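Local coordinates for protein endoglucanase A (Clostridium acetobutylicum, PDB 3IK2) that probably hydrolyses internal beta-1,4-glucosidic bonds of cellulose and related glucans, as a family 44 glycoside hydrolase, at residues E180-P185 with N233-S238. Numbering follows the deposited sequence.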
loop_
_atom_site.group_PDB
_atom_site.type_symbol
_atom_site.label_atom_id
_atom_site.label_comp_id
_atom_site.label_asym_id
_atom_site.label_seq_id
_atom_site.Cartn_x
_atom_site.Cartn_y
_atom_site.Cartn_z
ATOM N N GLU A 180 2.812 -12.488 0.195
ATOM C CA GLU A 180 3.798 -12.931 1.214
ATOM C C GLU A 180 4.321 -14.371 1.073
ATOM O O GLU A 180 4.180 -15.189 1.990
ATOM C CB GLU A 180 3.278 -12.669 2.626
ATOM C CG GLU A 180 2.942 -11.200 2.836
ATOM C CD GLU A 180 2.486 -10.900 4.202
ATOM O OE1 GLU A 180 2.358 -11.851 5.020
ATOM O OE2 GLU A 180 2.240 -9.705 4.473
ATOM N N PRO A 181 4.979 -14.654 -0.066
ATOM C CA PRO A 181 5.428 -15.992 -0.450
ATOM C C PRO A 181 6.428 -16.666 0.521
ATOM O O PRO A 181 6.375 -17.896 0.694
ATOM C CB PRO A 181 6.043 -15.766 -1.839
ATOM C CG PRO A 181 6.405 -14.339 -1.847
ATOM C CD PRO A 181 5.353 -13.644 -1.077
ATOM N N SER A 182 7.328 -15.895 1.142
ATOM C CA SER A 182 8.257 -16.480 2.114
ATOM C C SER A 182 7.532 -16.885 3.412
ATOM O O SER A 182 8.073 -17.633 4.233
ATOM C CB SER A 182 9.449 -15.539 2.386
ATOM O OG SER A 182 9.143 -14.498 3.304
ATOM N N LEU A 183 6.291 -16.408 3.590
ATOM C CA LEU A 183 5.482 -16.857 4.705
ATOM C C LEU A 183 4.517 -17.981 4.334
ATOM O O LEU A 183 3.748 -18.399 5.157
ATOM C CB LEU A 183 4.704 -15.680 5.321
ATOM C CG LEU A 183 5.553 -14.628 6.012
ATOM C CD1 LEU A 183 4.649 -13.645 6.806
ATOM C CD2 LEU A 183 6.579 -15.310 6.907
ATOM N N TRP A 184 4.559 -18.485 3.107
ATOM C CA TRP A 184 3.632 -19.565 2.737
ATOM C C TRP A 184 3.654 -20.735 3.715
ATOM O O TRP A 184 2.597 -21.212 4.065
ATOM C CB TRP A 184 3.873 -20.084 1.322
ATOM C CG TRP A 184 3.357 -19.197 0.237
ATOM C CD1 TRP A 184 2.361 -18.251 0.333
ATOM C CD2 TRP A 184 3.801 -19.173 -1.120
ATOM N NE1 TRP A 184 2.176 -17.628 -0.873
ATOM C CE2 TRP A 184 3.032 -18.185 -1.794
ATOM C CE3 TRP A 184 4.780 -19.870 -1.830
ATOM C CZ2 TRP A 184 3.208 -17.887 -3.155
ATOM C CZ3 TRP A 184 4.972 -19.552 -3.195
ATOM C CH2 TRP A 184 4.191 -18.579 -3.829
ATOM N N PRO A 185 4.856 -21.214 4.143
ATOM C CA PRO A 185 4.900 -22.372 5.065
ATOM C C PRO A 185 4.352 -22.118 6.469
ATOM O O PRO A 185 3.928 -23.065 7.133
ATOM C CB PRO A 185 6.402 -22.715 5.144
ATOM C CG PRO A 185 7.095 -21.426 4.840
ATOM C CD PRO A 185 6.218 -20.748 3.797
ATOM N N ASN A 233 15.419 -8.975 2.904
ATOM C CA ASN A 233 16.824 -9.102 3.263
ATOM C C ASN A 233 17.355 -10.399 2.659
ATOM O O ASN A 233 18.125 -10.375 1.685
ATOM C CB ASN A 233 16.943 -9.002 4.809
ATOM C CG ASN A 233 18.381 -9.153 5.345
ATOM O OD1 ASN A 233 18.577 -9.363 6.560
ATOM N ND2 ASN A 233 19.365 -9.045 4.477
ATOM N N ASP A 234 16.887 -11.529 3.184
ATOM C CA ASP A 234 17.352 -12.836 2.738
ATOM C C ASP A 234 16.194 -13.788 2.452
ATOM O O ASP A 234 16.317 -15.012 2.569
ATOM C CB ASP A 234 18.362 -13.424 3.745
ATOM C CG ASP A 234 17.801 -13.596 5.151
ATOM O OD1 ASP A 234 18.558 -14.046 6.028
ATOM O OD2 ASP A 234 16.624 -13.283 5.421
ATOM N N PHE A 235 15.076 -13.200 2.014
ATOM C CA PHE A 235 13.820 -13.933 1.741
ATOM C C PHE A 235 13.417 -14.832 2.913
ATOM O O PHE A 235 13.041 -16.006 2.730
ATOM C CB PHE A 235 13.884 -14.675 0.402
ATOM C CG PHE A 235 12.518 -15.025 -0.180
ATOM C CD1 PHE A 235 11.502 -14.065 -0.264
ATOM C CD2 PHE A 235 12.258 -16.310 -0.633
ATOM C CE1 PHE A 235 10.241 -14.378 -0.825
ATOM C CE2 PHE A 235 10.996 -16.644 -1.173
ATOM C CZ PHE A 235 9.990 -15.680 -1.257
ATOM N N ASN A 236 13.493 -14.249 4.122
ATOM C CA ASN A 236 13.112 -14.907 5.383
ATOM C C ASN A 236 13.936 -16.199 5.634
ATOM O O ASN A 236 13.377 -17.307 5.782
ATOM C CB ASN A 236 11.595 -15.186 5.377
ATOM C CG ASN A 236 11.032 -15.479 6.767
ATOM O OD1 ASN A 236 11.548 -14.995 7.767
ATOM N ND2 ASN A 236 9.949 -16.249 6.825
ATOM N N SER A 237 15.260 -16.044 5.652
ATOM C CA SER A 237 16.210 -17.155 5.752
ATOM C C SER A 237 15.886 -18.303 4.785
ATOM O O SER A 237 15.764 -19.467 5.166
ATOM C CB SER A 237 16.333 -17.670 7.187
ATOM O OG SER A 237 16.184 -16.614 8.099
ATOM N N SER A 238 15.746 -17.948 3.516
ATOM C CA SER A 238 15.474 -18.923 2.485
ATOM C C SER A 238 16.622 -19.934 2.410
ATOM O O SER A 238 17.796 -19.535 2.452
ATOM C CB SER A 238 15.273 -18.203 1.160
ATOM O OG SER A 238 14.801 -19.094 0.174
#
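The ring of Phe235 carries the CB of Ser182 over one face, 3.6 Å from the ring centroid to CB and 16° off the normal, a CH-pi contact displaced toward the CE1 rim. At the edge, near the ring plane, lies CG of Pro181, 3.9 Å from Phe235 CZ, with the OG of Ser238 at another point of the rim. Phe251 also stacks with this ring, and Val201 of helix 198-215 touches both Phe235 and Pro181. The second flat group, the indole of Trp184, receives CA of Pro181, three residues earlier in the same turn, over the centre of one face.

Beside the aromatic contact, Ser182 turns its hydroxyl along Asn236: OG, held between the backbone N and carbonyl carbon (chi1 80°), comes 3.3 Å from Asn236 CB. Asn236 extends its amide toward the 3-10 turn, where ND2 donates a weak but fairly straight bond to Ser182 O at 3.5 Å and also meets Leu183 CD2. The other end of the amide is hydrogen-bonded more strongly, OD1 to Ser230 OG, so the side chain bridges helix 229-234 and the turn.

The loop 235-238 takes its shape from three successive residues, Phe235 to Ser237, in left-handed backbone conformation. Asp234 closes it as an Asx motif: Ser237 N reaches OD2 at 3.1 Å, from above the carboxylate plane, and Ser238 N bonds to Asp234 O.

The contact joins the loops after neighbouring strands 174-177 and 220-226 of the eight-stranded parallel TIM barrel, the second by way of helix 229-234. Glu180, whose OE2 is hydrogen-bonded to His277 ND1, sits in an Asn-Glu-Pro sequence after the fourth strand, where many retaining TIM-barrel glycosidases carry their acid/base; it may have that role here, consistent with a loop pairing beside the active-site mouth.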